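Long-range contacts in putative carboxymuconolactone decarboxylase (Burkholderia xenovorans, PDB 2QEU), which is of uncertain function, a carboxymuconolactone decarboxylase family member of the AhpD-like group for which peroxiredoxin activity is only a tentative possibility: residues K15-H20 / Y46-T51; I71-D76 / N87-A92. One frame throughout, in Å; residues are numbered along the deposited sequence. Where two conformers were deposited one is given.

Interaction 1: residues K15-H20 / Y46-T51; sequences KQHAAH and YSRMRT
S47 presses its CB squarely onto a face of the H17 ring, opening a contact between two helices of similar direction, 10-25 and 40-53, at the N-terminal end of this all-helical, AhpD-like subunit. The local axes lie 10.5 Å apart at an angle of 27°. The S47 CB sits 3.3 Å from the centroid of the H17 ring, almost on its normal, a close CH-pi contact. The polar ends of this pair look to neighbouring residues: S47 OG hydrogen-bonds with Y21 OH and F43 O, and H17 NE2 with D44 OD1. One residue on, R48 starts out away from helix 10-25, yet its CG still lies 4.0 Å from H17 CE1. R50 sends a chain extended from CG to NE past the tip of H20, and R50 NH1 ends 3.0 Å from H20 NE2, which lies at the guanidinium edge, near its plane, with the ring turned 63° from it. That same NH1 forms a salt bridge with D24, and R50 NH2 hydrogen-bonds a bound citrate, so two guanidinium nitrogens have polar partners. T51 finishes the walk. H20 has its CG anti to the backbone N (chi1 167°), which carries the imidazole across to T51, whose OG1 lies over the ring face, 3.5 Å from H20 CG. T51 OG1 also donates to S47 O at 2.6 Å, reaching that carbonyl from the face opposite to T51 N. A water then joins the helices: it donates to T51 OG1 at 2.8 Å and lies in the plane of the H17 ring, 2.6 Å from H17 ND1.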
# COMPACT_ATOMS: atom_id res chain seq x y z
N LYS B 15 7.83 -31.23 12.02
CA LYS B 15 8.31 -32.46 11.39
C LYS B 15 7.55 -32.71 10.07
O LYS B 15 8.17 -33.08 9.06
CB LYS B 15 8.18 -33.68 12.35
N GLN B 16 6.24 -32.48 10.08
CA GLN B 16 5.41 -32.66 8.88
C GLN B 16 5.89 -31.86 7.65
O GLN B 16 5.75 -32.32 6.51
CB GLN B 16 3.96 -32.26 9.16
CG GLN B 16 3.01 -33.41 9.40
CD GLN B 16 1.55 -32.96 9.39
OE1 GLN B 16 1.19 -31.93 8.78
NE2 GLN B 16 0.70 -33.72 10.06
N HIS B 17 6.41 -30.66 7.88
CA HIS B 17 6.68 -29.75 6.77
C HIS B 17 8.16 -29.49 6.58
O HIS B 17 8.53 -28.72 5.70
CB HIS B 17 5.94 -28.45 7.02
CG HIS B 17 4.46 -28.60 7.05
ND1 HIS B 17 3.73 -28.96 5.93
CD2 HIS B 17 3.56 -28.47 8.06
CE1 HIS B 17 2.45 -29.02 6.24
NE2 HIS B 17 2.31 -28.72 7.52
N ALA B 18 9.00 -30.14 7.37
CA ALA B 18 10.44 -29.87 7.32
C ALA B 18 11.05 -30.15 5.93
O ALA B 18 11.88 -29.37 5.43
CB ALA B 18 11.19 -30.64 8.42
N ALA B 19 10.63 -31.25 5.30
CA ALA B 19 11.14 -31.64 3.97
C ALA B 19 10.80 -30.58 2.89
O ALA B 19 11.61 -30.28 2.00
CB ALA B 19 10.61 -33.01 3.57
N HIS B 20 9.59 -30.02 2.99
CA HIS B 20 9.18 -28.94 2.09
C HIS B 20 10.11 -27.73 2.21
O HIS B 20 10.61 -27.22 1.20
CB HIS B 20 7.72 -28.51 2.36
CG HIS B 20 7.35 -27.22 1.69
ND1 HIS B 20 7.31 -27.08 0.31
CD2 HIS B 20 7.05 -26.00 2.20
CE1 HIS B 20 6.98 -25.84 0.01
NE2 HIS B 20 6.81 -25.16 1.13
N TYR B 46 -1.11 -23.04 6.59
CA TYR B 46 -0.26 -22.21 5.73
C TYR B 46 0.79 -23.04 5.02
O TYR B 46 1.01 -22.86 3.83
CB TYR B 46 0.41 -21.10 6.53
CG TYR B 46 1.30 -20.26 5.67
CD1 TYR B 46 0.75 -19.29 4.83
CD2 TYR B 46 2.68 -20.47 5.64
CE1 TYR B 46 1.55 -18.54 4.02
CE2 TYR B 46 3.49 -19.69 4.83
CZ TYR B 46 2.91 -18.74 4.01
OH TYR B 46 3.69 -17.95 3.21
N SER B 47 1.41 -23.99 5.72
CA SER B 47 2.47 -24.81 5.09
C SER B 47 1.88 -25.74 4.03
O SER B 47 2.49 -25.96 2.97
CB SER B 47 3.30 -25.56 6.13
OG SER B 47 3.91 -24.61 7.00
N ARG B 48 0.66 -26.22 4.27
CA ARG B 48 -0.01 -27.04 3.28
C ARG B 48 -0.29 -26.21 2.02
O ARG B 48 -0.13 -26.73 0.91
CB ARG B 48 -1.34 -27.57 3.78
CG ARG B 48 -1.29 -28.65 4.82
CD ARG B 48 -2.67 -28.77 5.43
NE ARG B 48 -2.61 -29.71 6.52
CZ ARG B 48 -2.89 -31.01 6.38
NH1 ARG B 48 -3.28 -31.52 5.21
NH2 ARG B 48 -2.79 -31.79 7.45
N MSE B 49 -0.74 -24.96 2.21
CA MSE B 49 -1.04 -24.07 1.11
C MSE B 49 0.23 -23.80 0.32
O MSE B 49 0.26 -23.90 -0.91
CB MSE B 49 -1.65 -22.75 1.60
CG MSE B 49 -2.27 -21.90 0.49
SE MSE B 49 -3.10 -20.30 1.21
CE MSE B 49 -1.47 -19.44 1.72
N ARG B 50 1.30 -23.50 1.05
CA ARG B 50 2.61 -23.19 0.43
C ARG B 50 3.13 -24.36 -0.39
O ARG B 50 3.71 -24.19 -1.45
CB ARG B 50 3.62 -22.91 1.55
CG ARG B 50 4.78 -22.11 1.12
CD ARG B 50 5.76 -21.97 2.23
NE ARG B 50 6.75 -20.98 1.86
CZ ARG B 50 7.84 -21.24 1.15
NH1 ARG B 50 8.14 -22.48 0.77
NH2 ARG B 50 8.64 -20.25 0.82
N THR B 51 2.94 -25.55 0.16
CA THR B 51 3.42 -26.77 -0.46
C THR B 51 2.79 -27.01 -1.82
O THR B 51 3.51 -27.37 -2.77
CB THR B 51 3.21 -27.98 0.48
OG1 THR B 51 3.91 -27.70 1.70
CG2 THR B 51 3.72 -29.23 -0.15
O HOH W 1 4.35 -29.74 3.56

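Interaction 2: residues I71-D76 / N87-A92; sequences ILVVLD and NHTRAA
H88 and L72 meet because each holds its CG anti to its own carbonyl carbon (chi1 -72° for H88), a torsion that swings the imidazole of H88 across the helix interface and lays L72 against it. L72 CB stands over the middle of one ring face, 3.7 Å from the centroid of the H88 ring, in a CH-pi contact. Further out, L72 CD1 reaches the far end of the imidazole, 3.5 Å from H88 CE1, so the leucine covers the ring from its centre to the CE1 side. D76, one turn beyond L72, comes to the ring edge instead: its OD2 is 3.3 Å from H88 CD2, with carboxylate and ring planes 58° apart. The nitrogens of H88 turn to other partners, ND1 to H69 ND1 and NE2 to a bound citrate, and these two bonds fix the rotation of the ring while the leucine backs it.

Beside the histidine, V73 packs against the backbone of helix 82-94. V73 CG2 lies 3.8 Å from H88 CB and 3.4 Å from T89 N, close to the point where the CA atoms of the two helices come nearest, V73 CA and H88 CA being 5.6 Å apart. V73 CG2 is also 3.4 Å from T89 OG1, a hydroxyl engaged by I85 O in the preceding turn. L102 of helix 99-113 touches both V73 and T89.

The segments run antiparallel, 164° between their directions and 8.6 Å between axes, forming the buried helical hairpin of an AhpD-like domain, here with H88 hydrogen-bonded to a citrate that probably came from the crystallisation liquor and may mark a pocket.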
# COMPACT_ATOMS: atom_id res chain seq x y z
N ILE B 71 8.66 -14.69 -9.11
CA ILE B 71 7.44 -13.92 -8.79
C ILE B 71 7.47 -13.49 -7.30
O ILE B 71 7.22 -12.33 -7.00
CB ILE B 71 6.15 -14.70 -9.16
CG1 ILE B 71 6.04 -14.80 -10.71
CG2 ILE B 71 4.89 -14.08 -8.52
CD1 ILE B 71 5.08 -15.91 -11.25
N LEU B 72 7.86 -14.42 -6.42
CA LEU B 72 7.94 -14.11 -4.98
C LEU B 72 9.01 -13.08 -4.68
O LEU B 72 8.81 -12.21 -3.83
CB LEU B 72 8.04 -15.39 -4.18
CG LEU B 72 6.74 -16.18 -4.18
CD1 LEU B 72 7.04 -17.64 -3.73
CD2 LEU B 72 5.69 -15.53 -3.36
N VAL B 73 10.11 -13.12 -5.43
CA VAL B 73 11.15 -12.10 -5.29
C VAL B 73 10.56 -10.72 -5.58
O VAL B 73 10.68 -9.79 -4.81
CB VAL B 73 12.36 -12.36 -6.21
CG1 VAL B 73 13.20 -11.06 -6.37
CG2 VAL B 73 13.22 -13.55 -5.75
N VAL B 74 9.87 -10.61 -6.72
CA VAL B 74 9.32 -9.31 -7.14
C VAL B 74 8.28 -8.82 -6.12
O VAL B 74 8.24 -7.65 -5.73
CB VAL B 74 8.79 -9.40 -8.55
CG1 VAL B 74 8.13 -7.98 -8.86
CG2 VAL B 74 9.90 -9.69 -9.53
N LEU B 75 7.41 -9.72 -5.66
CA LEU B 75 6.44 -9.39 -4.60
C LEU B 75 7.10 -8.95 -3.29
O LEU B 75 6.67 -7.93 -2.71
CB LEU B 75 5.49 -10.56 -4.35
CG LEU B 75 4.47 -10.88 -5.46
CD1 LEU B 75 3.82 -12.25 -5.17
CD2 LEU B 75 3.40 -9.79 -5.63
N ASP B 76 8.16 -9.64 -2.87
CA ASP B 76 8.91 -9.20 -1.70
C ASP B 76 9.59 -7.84 -1.94
O ASP B 76 9.76 -7.07 -0.98
CB ASP B 76 9.91 -10.24 -1.24
CG ASP B 76 9.26 -11.39 -0.50
OD1 ASP B 76 8.07 -11.28 -0.16
OD2 ASP B 76 9.95 -12.39 -0.21
N ASN B 87 15.81 -14.84 0.63
CA ASN B 87 15.42 -16.26 0.67
C ASN B 87 14.85 -16.79 -0.66
O ASN B 87 15.19 -17.90 -1.09
CB ASN B 87 14.47 -16.57 1.84
CG ASN B 87 15.17 -16.46 3.21
OD1 ASN B 87 16.40 -16.62 3.29
ND2 ASN B 87 14.40 -16.24 4.26
N HIS B 88 13.96 -16.01 -1.29
CA HIS B 88 13.40 -16.40 -2.58
C HIS B 88 14.39 -16.27 -3.75
O HIS B 88 14.32 -17.05 -4.74
CB HIS B 88 12.07 -15.67 -2.84
CG HIS B 88 10.96 -16.17 -1.97
ND1 HIS B 88 10.37 -17.40 -2.16
CD2 HIS B 88 10.34 -15.61 -0.90
CE1 HIS B 88 9.45 -17.59 -1.24
NE2 HIS B 88 9.42 -16.53 -0.45
N THR B 89 15.32 -15.32 -3.68
CA THR B 89 16.39 -15.23 -4.68
C THR B 89 17.25 -16.50 -4.63
O THR B 89 17.53 -17.13 -5.65
CB THR B 89 17.26 -13.98 -4.52
OG1 THR B 89 16.44 -12.84 -4.74
CG2 THR B 89 18.44 -13.96 -5.55
N ARG B 90 17.70 -16.84 -3.43
CA ARG B 90 18.44 -18.08 -3.18
C ARG B 90 17.67 -19.29 -3.75
O ARG B 90 18.22 -20.08 -4.52
CB ARG B 90 18.72 -18.24 -1.68
CG ARG B 90 19.68 -19.37 -1.33
CD ARG B 90 19.82 -19.54 0.20
NE ARG B 90 20.35 -18.36 0.88
CZ ARG B 90 19.66 -17.57 1.72
NH1 ARG B 90 18.41 -17.83 2.04
NH2 ARG B 90 20.26 -16.52 2.29
N ALA B 91 16.40 -19.42 -3.38
CA ALA B 91 15.54 -20.51 -3.85
C ALA B 91 15.46 -20.53 -5.39
O ALA B 91 15.65 -21.57 -6.03
CB ALA B 91 14.14 -20.40 -3.21
N ALA B 92 15.19 -19.36 -5.99
CA ALA B 92 15.05 -19.28 -7.44
C ALA B 92 16.33 -19.77 -8.12
O ALA B 92 16.28 -20.47 -9.15
CB ALA B 92 14.67 -17.82 -7.91

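How the interactions relate
From the N terminus, helix 10-25 runs first, and the chain then passes through helix 30-38 before helix 40-53 returns to it; interaction 1 closes that 25-residue excursion. Helix 65-79 follows, and a short turn leads into helix 82-94, where interaction 2 closes a tighter hairpin near the centre of the subunit. The two are in series, neither nested nor crossed, with centres about 18 Å apart. They nevertheless join: R50 NH2 packs 3.5 Å from H88 CE1, and both side chains hydrogen-bond citrate. M25, late in helix 10-25, also rests on H88, tying N-terminal helices and central hairpin together. Both segment pairs also touch the third subunit.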